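Local coordinates for protein 2-keto acid:ferredoxin oxidoreductase subunit alpha (Pyrococcus furiosus, PDB 1YD7) that probably catalyses, as part of a heterotetramer, the ferredoxin-dependent oxidative decarboxylation of 2-oxoglutarate with CoA to succinyl-CoA and carbon dioxide, at residues A28-C38 with V160-F171. Sequence-based numbering, arbitrary orientation.
Sequences AIARAAILAGC and VQEAFDFTIRAF
Ala28 opens the contact, its CB set against the first turn of helix 160-171, 4.0 Å from Val160 CG1 and close to the methyl of Ala163. One residue on, Ile29 crosses Thr167 at about a right angle, CG1 lying 3.7 Å from Thr167 OG1. That hydroxyl stands beside its own backbone N (chi1 -69°) and donates back to Ala163 O, so the polar atom is satisfied within its helix while CG2 is left to face Ile29 O and Ala32. Ala32 is the tightest point: its CB approaches Phe164 O to 3.3 Å, touches Thr167 CG2, and sits over one face of the Phe164 ring in a CH-pi contact, 4.1 Å from the centroid. Phe164 reaches it by turning CG away from its backbone N (chi1 -171°), which lays the ring along helix 28-36. Ala33 receives the second aromatic, Phe171, with Ala33 CA only 3.5 Å from Phe171 CE1. Leu35 CD1 then meets the edge of the Phe164 ring at CZ, 3.9 Å away, and Ala36 CB rests against the Phe171 ring. Beyond the Schellman motif at Gly37, Cys38 returns to that same ring, its CB 3.7 Å from Phe171 CZ and its sulfur in an oblique sulfur-aromatic contact. No hydrogen bond joins the helices; alanines allow axes 7.9 Å apart, crossing at -28°. Leu183 of strand 180-185 touches both Ile29 and Thr167, placing the pair against the central parallel sheet, an alpha/beta layering characteristic of the thiamine diphosphate-binding fold to which this family belongs.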
ATOM      1  N   ALA A  28      -1.230   6.860  -7.247  1.00 26.96           N
ATOM      2  CA  ALA A  28      -0.247   5.934  -7.769  1.00 24.18           C
ATOM      3  C   ALA A  28      -0.044   4.750  -6.812  1.00 23.84           C
ATOM      4  O   ALA A  28       0.000   3.614  -7.253  1.00 22.98           O
ATOM      5  CB  ALA A  28       1.077   6.641  -8.007  1.00 26.68           C
ATOM      6  N   ILE A  29       0.096   5.040  -5.522  1.00 22.05           N
ATOM      7  CA  ILE A  29       0.140   3.999  -4.478  1.00 26.63           C
ATOM      8  C   ILE A  29      -1.069   3.042  -4.560  1.00 25.84           C
ATOM      9  O   ILE A  29      -0.895   1.837  -4.719  1.00 28.82           O
ATOM     10  CB  ILE A  29       0.268   4.629  -3.066  1.00 26.68           C
ATOM     11  CG1 ILE A  29       1.586   5.381  -2.946  1.00 23.63           C
ATOM     12  CG2 ILE A  29       0.167   3.575  -1.988  1.00 31.04           C
ATOM     13  CD1 ILE A  29       1.785   6.109  -1.600  1.00 27.87           C
ATOM     14  N   ALA A  30      -2.277   3.587  -4.550  1.00 27.47           N
ATOM     15  CA  ALA A  30      -3.499   2.792  -4.668  1.00 28.16           C
ATOM     16  C   ALA A  30      -3.590   1.923  -5.928  1.00 30.99           C
ATOM     17  O   ALA A  30      -3.940   0.740  -5.872  1.00 29.77           O
ATOM     18  CB  ALA A  30      -4.721   3.711  -4.584  1.00 29.33           C
ATOM     19  N   ARG A  31      -3.307   2.515  -7.083  1.00 30.78           N
ATOM     20  CA  ARG A  31      -3.329   1.765  -8.326  1.00 28.34           C
ATOM     21  C   ARG A  31      -2.301   0.635  -8.354  1.00 27.35           C
ATOM     22  O   ARG A  31      -2.590  -0.457  -8.850  1.00 24.80           O
ATOM     23  CB  ARG A  31      -3.089   2.683  -9.517  1.00 28.87           C
ATOM     24  CG  ARG A  31      -4.214   3.626  -9.756  1.00 31.47           C
ATOM     25  CD  ARG A  31      -4.109   4.315 -11.139  1.00 30.26           C
ATOM     26  NE  ARG A  31      -5.063   5.432 -11.235  1.00 32.05           N
ATOM     27  CZ  ARG A  31      -5.413   6.049 -12.369  1.00 31.59           C
ATOM     28  NH1 ARG A  31      -4.966   5.645 -13.552  1.00 28.70           N
ATOM     29  NH2 ARG A  31      -6.261   7.062 -12.317  1.00 32.76           N
ATOM     30  N   ALA A  32      -1.096   0.931  -7.877  1.00 25.08           N
ATOM     31  CA  ALA A  32      -0.025  -0.061  -7.781  1.00 26.39           C
ATOM     32  C   ALA A  32      -0.399  -1.221  -6.843  1.00 26.23           C
ATOM     33  O   ALA A  32      -0.200  -2.385  -7.177  1.00 24.18           O
ATOM     34  CB  ALA A  32       1.257   0.598  -7.297  1.00 24.28           C
ATOM     35  N   ALA A  33      -0.921  -0.875  -5.670  1.00 27.05           N
ATOM     36  CA  ALA A  33      -1.312  -1.860  -4.673  1.00 26.78           C
ATOM     37  C   ALA A  33      -2.323  -2.828  -5.272  1.00 29.07           C
ATOM     38  O   ALA A  33      -2.121  -4.027  -5.242  1.00 30.80           O
ATOM     39  CB  ALA A  33      -1.850  -1.173  -3.441  1.00 26.25           C
ATOM     40  N   ILE A  34      -3.350  -2.284  -5.916  1.00 30.64           N
ATOM     41  CA  ILE A  34      -4.372  -3.076  -6.578  1.00 26.63           C
ATOM     42  C   ILE A  34      -3.864  -3.891  -7.749  1.00 30.03           C
ATOM     43  O   ILE A  34      -4.243  -5.062  -7.913  1.00 31.82           O
ATOM     44  CB  ILE A  34      -5.543  -2.175  -6.990  1.00 29.45           C
ATOM     45  CG1 ILE A  34      -6.291  -1.759  -5.718  1.00 32.47           C
ATOM     46  CG2 ILE A  34      -6.443  -2.872  -7.957  1.00 29.00           C
ATOM     47  CD1 ILE A  34      -7.432  -0.864  -5.922  1.00 35.35           C
ATOM     48  N   LEU A  35      -3.024  -3.298  -8.585  1.00 30.15           N
ATOM     49  CA  LEU A  35      -2.437  -4.053  -9.691  1.00 31.28           C
ATOM     50  C   LEU A  35      -1.539  -5.171  -9.157  1.00 29.42           C
ATOM     51  O   LEU A  35      -1.405  -6.205  -9.800  1.00 27.59           O
ATOM     52  CB  LEU A  35      -1.647  -3.143 -10.667  1.00 31.26           C
ATOM     53  CG  LEU A  35      -2.504  -2.326 -11.658  1.00 31.75           C
ATOM     54  CD1 LEU A  35      -1.731  -1.094 -12.129  1.00 32.23           C
ATOM     55  CD2 LEU A  35      -2.956  -3.176 -12.859  1.00 33.40           C
ATOM     56  N   ALA A  36      -0.913  -4.941  -8.004  1.00 30.36           N
ATOM     57  CA  ALA A  36      -0.041  -5.940  -7.383  1.00 30.78           C
ATOM     58  C   ALA A  36      -0.809  -7.096  -6.708  1.00 30.82           C
ATOM     59  O   ALA A  36      -0.199  -8.091  -6.341  1.00 30.62           O
ATOM     60  CB  ALA A  36       0.874  -5.289  -6.368  1.00 30.15           C
ATOM     61  N   GLY A  37      -2.117  -6.940  -6.525  1.00 31.49           N
ATOM     62  CA  GLY A  37      -3.002  -8.010  -6.030  1.00 30.17           C
ATOM     63  C   GLY A  37      -3.480  -7.793  -4.614  1.00 30.14           C
ATOM     64  O   GLY A  37      -4.057  -8.685  -4.027  1.00 34.10           O
ATOM     65  N   CYS A  38      -3.237  -6.613  -4.048  1.00 29.72           N
ATOM     66  CA  CYS A  38      -3.790  -6.274  -2.743  1.00 29.97           C
ATOM     67  C   CYS A  38      -5.323  -6.285  -2.806  1.00 32.57           C
ATOM     68  O   CYS A  38      -5.930  -5.621  -3.661  1.00 31.81           O
ATOM     69  CB  CYS A  38      -3.328  -4.902  -2.297  1.00 28.18           C
ATOM     70  SG  CYS A  38      -3.879  -4.410  -0.672  1.00 26.48           S
ATOM     71  N   VAL A 160       6.200  10.645  -8.027  1.00 35.04           N
ATOM     72  CA  VAL A 160       4.973   9.900  -8.315  1.00 34.02           C
ATOM     73  C   VAL A 160       5.294   8.592  -9.019  1.00 34.51           C
ATOM     74  O   VAL A 160       4.687   7.571  -8.704  1.00 35.78           O
ATOM     75  CB  VAL A 160       3.960  10.722  -9.149  1.00 28.40           C
ATOM     76  CG1 VAL A 160       2.744   9.913  -9.516  1.00 29.06           C
ATOM     77  CG2 VAL A 160       3.513  11.985  -8.404  1.00 31.53           C
ATOM     78  N   GLN A 161       6.222   8.624  -9.978  1.00 34.44           N
ATOM     79  CA  GLN A 161       6.708   7.402 -10.643  1.00 32.75           C
ATOM     80  C   GLN A 161       7.239   6.383  -9.609  1.00 34.37           C
ATOM     81  O   GLN A 161       6.927   5.199  -9.683  1.00 35.47           O
ATOM     82  CB  GLN A 161       7.812   7.729 -11.632  1.00 33.27           C
ATOM     83  CG  GLN A 161       8.374   6.523 -12.413  1.00 32.06           C
ATOM     84  CD  GLN A 161       7.359   5.930 -13.338  1.00 35.98           C
ATOM     85  OE1 GLN A 161       6.815   6.624 -14.191  1.00 37.56           O
ATOM     86  NE2 GLN A 161       7.092   4.629 -13.189  1.00 38.82           N
ATOM     87  N   GLU A 162       8.019   6.868  -8.648  1.00 34.73           N
ATOM     88  CA  GLU A 162       8.546   6.036  -7.568  1.00 34.90           C
ATOM     89  C   GLU A 162       7.480   5.548  -6.585  1.00 34.00           C
ATOM     90  O   GLU A 162       7.581   4.439  -6.094  1.00 29.69           O
ATOM     91  CB  GLU A 162       9.640   6.777  -6.817  1.00 33.90           C
ATOM     92  CG  GLU A 162      10.906   6.879  -7.631  1.00 35.06           C
ATOM     93  CD  GLU A 162      12.047   7.508  -6.866  1.00 34.23           C
ATOM     94  OE1 GLU A 162      11.798   8.132  -5.816  1.00 37.46           O
ATOM     95  OE2 GLU A 162      13.201   7.345  -7.321  1.00 38.78           O
ATOM     96  N   ALA A 163       6.478   6.376  -6.290  1.00 32.88           N
ATOM     97  CA  ALA A 163       5.318   5.928  -5.528  1.00 29.30           C
ATOM     98  C   ALA A 163       4.650   4.712  -6.196  1.00 30.56           C
ATOM     99  O   ALA A 163       4.359   3.712  -5.532  1.00 27.46           O
ATOM    100  CB  ALA A 163       4.320   7.036  -5.322  1.00 28.77           C
ATOM    101  N   PHE A 164       4.483   4.770  -7.512  1.00 29.13           N
ATOM    102  CA  PHE A 164       3.996   3.632  -8.230  1.00 28.58           C
ATOM    103  C   PHE A 164       4.925   2.410  -8.120  1.00 33.03           C
ATOM    104  O   PHE A 164       4.499   1.374  -7.594  1.00 30.16           O
ATOM    105  CB  PHE A 164       3.741   3.939  -9.683  1.00 27.52           C
ATOM    106  CG  PHE A 164       3.022   2.834 -10.398  1.00 26.91           C
ATOM    107  CD1 PHE A 164       1.649   2.704 -10.278  1.00 29.14           C
ATOM    108  CD2 PHE A 164       3.717   1.889 -11.145  1.00 31.32           C
ATOM    109  CE1 PHE A 164       0.975   1.668 -10.910  1.00 27.01           C
ATOM    110  CE2 PHE A 164       3.051   0.822 -11.759  1.00 29.27           C
ATOM    111  CZ  PHE A 164       1.679   0.733 -11.641  1.00 31.03           C
ATOM    112  N   ASP A 165       6.162   2.551  -8.618  1.00 30.81           N
ATOM    113  CA  ASP A 165       7.101   1.451  -8.771  1.00 30.15           C
ATOM    114  C   ASP A 165       7.529   0.856  -7.419  1.00 29.10           C
ATOM    115  O   ASP A 165       7.709  -0.333  -7.316  1.00 27.44           O
ATOM    116  CB  ASP A 165       8.381   1.892  -9.508  1.00 32.46           C
ATOM    117  CG  ASP A 165       8.149   2.273 -10.969  1.00 35.95           C
ATOM    118  OD1 ASP A 165       7.284   1.694 -11.657  1.00 36.38           O
ATOM    119  OD2 ASP A 165       8.887   3.159 -11.447  1.00 38.60           O
ATOM    120  N   PHE A 166       7.748   1.705  -6.423  1.00 25.69           N
ATOM    121  CA  PHE A 166       8.135   1.264  -5.126  1.00 25.10           C
ATOM    122  C   PHE A 166       6.982   0.534  -4.416  1.00 29.86           C
ATOM    123  O   PHE A 166       7.237  -0.320  -3.547  1.00 26.79           O
ATOM    124  CB  PHE A 166       8.620   2.421  -4.247  1.00 28.62           C
ATOM    125  CG  PHE A 166       9.973   3.013  -4.642  1.00 30.30           C
ATOM    126  CD1 PHE A 166      10.519   2.853  -5.902  1.00 30.98           C
ATOM    127  CD2 PHE A 166      10.662   3.789  -3.738  1.00 30.62           C
ATOM    128  CE1 PHE A 166      11.739   3.448  -6.230  1.00 32.04           C
ATOM    129  CE2 PHE A 166      11.875   4.374  -4.068  1.00 33.04           C
ATOM    130  CZ  PHE A 166      12.407   4.196  -5.319  1.00 29.07           C
ATOM    131  N   THR A 167       5.730   0.889  -4.738  1.00 28.46           N
ATOM    132  CA  THR A 167       4.583   0.202  -4.142  1.00 28.61           C
ATOM    133  C   THR A 167       4.527  -1.259  -4.670  1.00 29.47           C
ATOM    134  O   THR A 167       4.389  -2.194  -3.884  1.00 25.02           O
ATOM    135  CB  THR A 167       3.253   0.983  -4.340  1.00 25.44           C
ATOM    136  OG1 THR A 167       3.300   2.177  -3.543  1.00 25.15           O
ATOM    137  CG2 THR A 167       2.050   0.154  -3.885  1.00 26.39           C
ATOM    138  N   ILE A 168       4.679  -1.437  -5.981  1.00 25.26           N
ATOM    139  CA  ILE A 168       4.762  -2.763  -6.559  1.00 30.56           C
ATOM    140  C   ILE A 168       5.947  -3.555  -6.001  1.00 32.79           C
ATOM    141  O   ILE A 168       5.808  -4.746  -5.664  1.00 31.97           O
ATOM    142  CB  ILE A 168       4.800  -2.704  -8.090  1.00 33.45           C
ATOM    143  CG1 ILE A 168       3.410  -2.344  -8.617  1.00 35.21           C
ATOM    144  CG2 ILE A 168       5.244  -4.046  -8.679  1.00 32.82           C
ATOM    145  CD1 ILE A 168       3.421  -1.937 -10.025  1.00 39.84           C
ATOM    146  N   ARG A 169       7.102  -2.899  -5.893  1.00 30.41           N
ATOM    147  CA  ARG A 169       8.268  -3.540  -5.351  1.00 31.36           C
ATOM    148  C   ARG A 169       8.044  -3.937  -3.893  1.00 28.77           C
ATOM    149  O   ARG A 169       8.519  -4.990  -3.480  1.00 28.18           O
ATOM    150  CB  ARG A 169       9.513  -2.668  -5.540  1.00 35.16           C
ATOM    151  CG  ARG A 169      10.802  -3.258  -4.966  1.00 39.27           C
ATOM    152  CD  ARG A 169      12.058  -2.896  -5.793  1.00 44.31           C
ATOM    153  NE  ARG A 169      12.203  -1.462  -6.070  1.00 48.24           N
ATOM    154  CZ  ARG A 169      12.142  -0.892  -7.284  1.00 50.75           C
ATOM    155  NH1 ARG A 169      12.299   0.418  -7.380  1.00 49.26           N
ATOM    156  NH2 ARG A 169      11.911  -1.590  -8.404  1.00 51.24           N
ATOM    157  N   ALA A 170       7.307  -3.127  -3.119  1.00 26.96           N
ATOM    158  CA  ALA A 170       7.079  -3.429  -1.716  1.00 24.62           C
ATOM    159  C   ALA A 170       6.229  -4.696  -1.537  1.00 25.63           C
ATOM    160  O   ALA A 170       6.495  -5.464  -0.641  1.00 25.44           O
ATOM    161  CB  ALA A 170       6.434  -2.274  -1.004  1.00 25.89           C
ATOM    162  N   PHE A 171       5.205  -4.880  -2.369  1.00 25.27           N
ATOM    163  CA  PHE A 171       4.413  -6.100  -2.327  1.00 31.02           C
ATOM    164  C   PHE A 171       5.297  -7.283  -2.738  1.00 29.87           C
ATOM    165  O   PHE A 171       5.310  -8.306  -2.039  1.00 29.13           O
ATOM    166  CB  PHE A 171       3.145  -6.010  -3.190  1.00 28.82           C
ATOM    167  CG  PHE A 171       2.034  -5.265  -2.531  1.00 29.17           C
ATOM    168  CD1 PHE A 171       1.788  -3.924  -2.837  1.00 28.88           C
ATOM    169  CD2 PHE A 171       1.258  -5.882  -1.579  1.00 29.85           C
ATOM    170  CE1 PHE A 171       0.808  -3.215  -2.187  1.00 29.96           C
ATOM    171  CE2 PHE A 171       0.248  -5.189  -0.941  1.00 32.95           C
ATOM    172  CZ  PHE A 171       0.017  -3.838  -1.250  1.00 30.71           C
TER